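Local coordinates for protein OBCA, Oxalate Biosynthetic Component A (Burkholderia glumae, PDB 4NNB) that is a TIM-barrel-type protein whose barrel holds a magnesium ion and an oxaloacetate ion in one pocket, at residues A[4-8]-A[511-515]; A[217-221]-A[499-503]. One frame throughout, in Å; residues are numbered along the deposited sequence.

Contact 1: residues A[4-8]-A[511-515]; sequences TSLYI and ATILT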
loop_
_atom_site.group_PDB
_atom_site.type_symbol
_atom_site.label_atom_id
_atom_site.label_comp_id
_atom_site.label_asym_id
_atom_site.label_seq_id
_atom_site.Cartn_x
_atom_site.Cartn_y
_atom_site.Cartn_z
ATOM N N THR A 4 -20.795 -16.962 -3.021
ATOM C CA THR A 4 -20.684 -15.920 -4.038
ATOM C C THR A 4 -19.503 -16.177 -4.984
ATOM O O THR A 4 -18.544 -16.867 -4.620
ATOM C CB THR A 4 -20.557 -14.505 -3.400
ATOM O OG1 THR A 4 -19.586 -14.526 -2.340
ATOM C CG2 THR A 4 -21.906 -14.037 -2.833
ATOM N N SER A 5 -19.601 -15.661 -6.209
ATOM C CA SER A 5 -18.440 -15.527 -7.083
ATOM C C SER A 5 -17.781 -14.202 -6.715
ATOM O O SER A 5 -18.455 -13.297 -6.223
ATOM C CB SER A 5 -18.855 -15.506 -8.553
ATOM O OG SER A 5 -19.264 -16.787 -8.991
ATOM N N LEU A 6 -16.473 -14.084 -6.927
ATOM C CA LEU A 6 -15.771 -12.869 -6.508
ATOM C C LEU A 6 -14.812 -12.312 -7.553
ATOM O O LEU A 6 -14.277 -13.047 -8.391
ATOM C CB LEU A 6 -15.027 -13.094 -5.192
ATOM C CG LEU A 6 -15.864 -13.230 -3.923
ATOM C CD1 LEU A 6 -16.188 -14.685 -3.643
ATOM C CD2 LEU A 6 -15.118 -12.634 -2.754
ATOM N N TYR A 7 -14.595 -11.003 -7.510
ATOM C CA TYR A 7 -13.548 -10.429 -8.340
ATOM C C TYR A 7 -12.472 -9.818 -7.447
ATOM O O TYR A 7 -12.763 -9.319 -6.360
ATOM C CB TYR A 7 -14.098 -9.439 -9.377
ATOM C CG TYR A 7 -14.781 -8.211 -8.814
ATOM C CD1 TYR A 7 -14.094 -7.008 -8.683
ATOM C CD2 TYR A 7 -16.120 -8.245 -8.440
ATOM C CE1 TYR A 7 -14.723 -5.871 -8.175
ATOM C CE2 TYR A 7 -16.751 -7.125 -7.928
ATOM C CZ TYR A 7 -16.049 -5.938 -7.803
ATOM O OH TYR A 7 -16.678 -4.818 -7.298
ATOM N N ILE A 8 -11.226 -9.902 -7.898
ATOM C CA ILE A 8 -10.112 -9.361 -7.139
ATOM C C ILE A 8 -9.758 -8.018 -7.733
ATOM O O ILE A 8 -9.592 -7.892 -8.946
ATOM C CB ILE A 8 -8.875 -10.291 -7.172
ATOM C CG1 ILE A 8 -9.214 -11.631 -6.500
ATOM C CG2 ILE A 8 -7.660 -9.624 -6.488
ATOM C CD1 ILE A 8 -8.167 -12.740 -6.715
ATOM N N ALA A 511 -14.571 -20.927 -3.850
ATOM C CA ALA A 511 -15.055 -19.719 -4.506
ATOM C C ALA A 511 -14.619 -19.705 -5.961
ATOM O O ALA A 511 -13.600 -20.294 -6.320
ATOM C CB ALA A 511 -14.568 -18.462 -3.776
ATOM N N THR A 512 -15.404 -19.037 -6.795
ATOM C CA THR A 512 -15.052 -18.811 -8.189
ATOM C C THR A 512 -14.442 -17.409 -8.321
ATOM O O THR A 512 -14.854 -16.486 -7.618
ATOM C CB THR A 512 -16.303 -18.907 -9.085
ATOM O OG1 THR A 512 -16.962 -20.159 -8.850
ATOM C CG2 THR A 512 -15.937 -18.794 -10.562
ATOM N N ILE A 513 -13.463 -17.260 -9.210
ATOM C CA ILE A 513 -12.829 -15.971 -9.458
ATOM C C ILE A 513 -13.199 -15.478 -10.846
ATOM O O ILE A 513 -12.860 -16.114 -11.837
ATOM C CB ILE A 513 -11.295 -16.070 -9.389
ATOM C CG1 ILE A 513 -10.838 -16.675 -8.058
ATOM C CG2 ILE A 513 -10.663 -14.698 -9.607
ATOM C CD1 ILE A 513 -11.226 -15.853 -6.861
ATOM N N LEU A 514 -13.877 -14.334 -10.918
ATOM C CA LEU A 514 -14.249 -13.735 -12.199
ATOM C C LEU A 514 -13.072 -13.052 -12.892
ATOM O O LEU A 514 -12.222 -12.438 -12.237
ATOM C CB LEU A 514 -15.379 -12.727 -11.991
ATOM C CG LEU A 514 -16.567 -13.273 -11.202
ATOM C CD1 LEU A 514 -17.534 -12.175 -10.838
ATOM C CD2 LEU A 514 -17.283 -14.377 -11.990
ATOM N N THR A 515 -13.027 -13.158 -14.215
ATOM C CA THR A 515 -11.997 -12.508 -15.019
ATOM C C THR A 515 -12.425 -11.092 -15.376
ATOM O O THR A 515 -13.594 -10.725 -15.209
ATOM C CB THR A 515 -11.818 -13.220 -16.357
ATOM O OG1 THR A 515 -13.016 -13.061 -17.120
ATOM C CG2 THR A 515 -11.524 -14.707 -16.159
HETATM O O HOH W 1 -10.681 -11.327 -10.314
#

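Contact 2: residues A[217-221]-A[499-503]; sequences RAGAA and VSLVR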
loop_
_atom_site.group_PDB
_atom_site.type_symbol
_atom_site.label_atom_id
_atom_site.label_comp_id
_atom_site.label_asym_id
_atom_site.label_seq_id
_atom_site.Cartn_x
_atom_site.Cartn_y
_atom_site.Cartn_z
ATOM N N ARG A 217 -2.794 -10.764 -14.805
ATOM C CA ARG A 217 -2.478 -12.127 -15.225
ATOM C C ARG A 217 -2.398 -13.093 -14.049
ATOM O O ARG A 217 -2.574 -14.291 -14.220
ATOM C CB ARG A 217 -1.220 -12.129 -16.094
ATOM C CG ARG A 217 -1.501 -11.461 -17.421
ATOM C CD ARG A 217 -0.282 -11.264 -18.277
ATOM N NE ARG A 217 -0.667 -10.671 -19.557
ATOM C CZ ARG A 217 0.182 -10.277 -20.500
ATOM N NH1 ARG A 217 1.485 -10.398 -20.323
ATOM N NH2 ARG A 217 -0.284 -9.750 -21.619
ATOM N N ALA A 218 -2.189 -12.556 -12.848
ATOM C CA ALA A 218 -2.183 -13.358 -11.634
ATOM C C ALA A 218 -3.605 -13.546 -11.118
ATOM O O ALA A 218 -3.828 -14.292 -10.162
ATOM C CB ALA A 218 -1.289 -12.711 -10.547
ATOM N N GLY A 219 -4.563 -12.857 -11.735
ATOM C CA GLY A 219 -5.964 -13.066 -11.408
ATOM C C GLY A 219 -6.838 -11.846 -11.122
ATOM O O GLY A 219 -8.035 -11.994 -10.894
ATOM N N ALA A 220 -6.264 -10.644 -11.128
ATOM C CA ALA A 220 -7.044 -9.455 -10.778
ATOM C C ALA A 220 -7.928 -9.033 -11.950
ATOM O O ALA A 220 -7.452 -8.905 -13.077
ATOM C CB ALA A 220 -6.122 -8.296 -10.348
ATOM N N ALA A 221 -9.213 -8.811 -11.684
ATOM C CA ALA A 221 -10.137 -8.350 -12.722
ATOM C C ALA A 221 -10.127 -6.819 -12.869
ATOM O O ALA A 221 -10.403 -6.288 -13.946
ATOM C CB ALA A 221 -11.550 -8.840 -12.419
ATOM N N VAL A 499 -2.033 -10.806 -5.171
ATOM C CA VAL A 499 -3.163 -11.267 -5.969
ATOM C C VAL A 499 -3.182 -12.806 -6.103
ATOM O O VAL A 499 -4.229 -13.428 -5.906
ATOM C CB VAL A 499 -3.164 -10.607 -7.367
ATOM C CG1 VAL A 499 -4.239 -11.216 -8.254
ATOM C CG2 VAL A 499 -3.372 -9.082 -7.249
ATOM N N SER A 500 -2.032 -13.403 -6.435
ATOM C CA SER A 500 -1.930 -14.862 -6.612
ATOM C C SER A 500 -2.318 -15.587 -5.344
ATOM O O SER A 500 -3.051 -16.569 -5.388
ATOM C CB SER A 500 -0.507 -15.286 -7.007
ATOM O OG SER A 500 -0.108 -14.674 -8.213
ATOM N N LEU A 501 -1.820 -15.084 -4.218
ATOM C CA LEU A 501 -2.057 -15.693 -2.920
ATOM C C LEU A 501 -3.503 -15.585 -2.459
ATOM O O LEU A 501 -4.058 -16.549 -1.935
ATOM C CB LEU A 501 -1.115 -15.103 -1.870
ATOM C CG LEU A 501 0.338 -15.558 -1.995
ATOM C CD1 LEU A 501 1.247 -14.688 -1.139
ATOM C CD2 LEU A 501 0.466 -17.029 -1.594
ATOM N N VAL A 502 -4.131 -14.430 -2.642
ATOM C CA VAL A 502 -5.533 -14.337 -2.261
ATOM C C VAL A 502 -6.411 -15.195 -3.181
ATOM O O VAL A 502 -7.370 -15.809 -2.725
ATOM C CB VAL A 502 -6.050 -12.881 -2.189
ATOM C CG1 VAL A 502 -6.304 -12.335 -3.577
ATOM C CG2 VAL A 502 -7.339 -12.843 -1.376
ATOM N N ARG A 503 -6.071 -15.242 -4.469
ATOM C CA ARG A 503 -6.767 -16.092 -5.430
ATOM C C ARG A 503 -6.691 -17.544 -4.977
ATOM O O ARG A 503 -7.686 -18.272 -4.989
ATOM C CB ARG A 503 -6.121 -15.950 -6.801
ATOM C CG ARG A 503 -6.745 -16.813 -7.903
ATOM C CD ARG A 503 -5.981 -16.613 -9.202
ATOM N NE ARG A 503 -6.445 -17.461 -10.296
ATOM C CZ ARG A 503 -5.974 -18.679 -10.543
ATOM N NH1 ARG A 503 -5.037 -19.203 -9.758
ATOM N NH2 ARG A 503 -6.441 -19.378 -11.569
HETATM O O HOH W 2 -2.296 -16.536 -9.909
#

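Contact 1: residues A[4-8]-A[511-515]
Leu514 lies over the carbonyl oxygen of Leu6 and against CB of Ser5, and its side chain can be traced atom by atom. CB passes 3.8 Å from Leu6 O and reaches over to Tyr7 CB; CG comes closer to the same Leu6 O, at 3.6 Å. The chain then forks: CD2 settles on Ser5 CB at 3.9 Å, while CD1 stays near Leu6 O, at 4.2 Å. This course follows from chi1 of -51°, which sets CG opposite the carbonyl carbon of Leu514 and beside its backbone N, itself bonded to Leu6.

Two hydrogen bonds join the backbones in parallel register. Leu6 N donates to Thr512 O over 3.0 Å, and Leu514 N donates to Leu6 O over 2.9 Å with an N-H...O angle of 169°. Leu6 thus bonds with its N-H to Thr512 and with its C=O to Leu514, the two residues flanking Ile513, which is the pattern of a parallel bridge between Leu6 and Ile513. Leu6 O also receives a CA-H...O contact from Ile513 CA. Beyond this point the strands part, and a water spans them, accepting from Ile8 N and donating to Leu514 O at 2.7 Å.

On the face that carries Leu6 and Ile513, Leu6 CD1 meets Ala511 CB at 4.1 Å; farther along, Ile8 CD1 approaches Ile513 CG2. Leu514 also packs on Val519 and Met522 of helix 516-523, and the ring of Tyr7 meets Phe523 edge-to-face. The chemistry implies a short strand pairing: two direct bonds fix the register, one water extends it, and aliphatic contacts cover it.

Contact 2: residues A[217-221]-A[499-503]
Val499 pushes its CG1 methyl into the backbone turn from Ala218 to Ala220, coming 3.6 Å from Ala220 N while also lying beside Ala218 O. With chi1 at 173° this branch stands opposite the Val499 backbone N, and there it meets both flanking methyls: Ala218 CB lies 4.0 Å from Val499 CG1, and Ala220 CB is at a similar range.

One helical turn later, Arg503 runs alongside the same loop. Its chain is extended, with CG anti to the backbone N (chi1 179°), and the part that touches is aliphatic: Arg503 CD sits 3.3 Å from Ala218 O and 4.2 Å from Gly219 CA. Gly219, with positive phi (131°) in a Schellman motif, lets the chain turn out of helix 205-217 while Arg503 CD passes over it.

Next along the helix from Val499, Ser500 OG touches Ala218 CB at 3.3 Å, a packing contact with a methyl; the hydroxyl has its hydrogen bond with Trp496 O in its own helix. Water takes the polar role across the interface: one molecule donates to Ala218 O over 2.7 Å and has a weak bond to Ser500 OG.

The contact therefore seats helix 495-507 on the turn leading from helix 205-217 into strand 222-229. Beneath it the sheet closes the packing: Ala220 and Val499 both lean on Ala10 of strand 5-10, Val499 also touches Val472 of strand 469-472, and Val502 rests on Ile8 and Ile470 of these two neighbouring strands.

In the fold
The centres of contacts 1 and 2 lie about 10 Å apart, on the same side of the chain's centre, and strand 5-10 connects them. Ile8 O probably accepts a hydrogen bond from Ala221 N at 2.9 Å, where strand 5-10 pairs in parallel with strand 222-229, while Ile8 CD1 packs on Val502 CG1 at 3.7 Å. Along the chain the order is 4-8, 217-221, 499-503, 511-515, so contact 2 is nested inside contact 1; helix 495-507 is followed, after a short connection, by strand 512-513. Thus an early strand of the barrel-type sheet and a late helix-strand unit, some 500 residues apart in sequence, meet on one side of the barrel: helix 495-507 packs on strand 5-10 and strand 512-513 pairs with it.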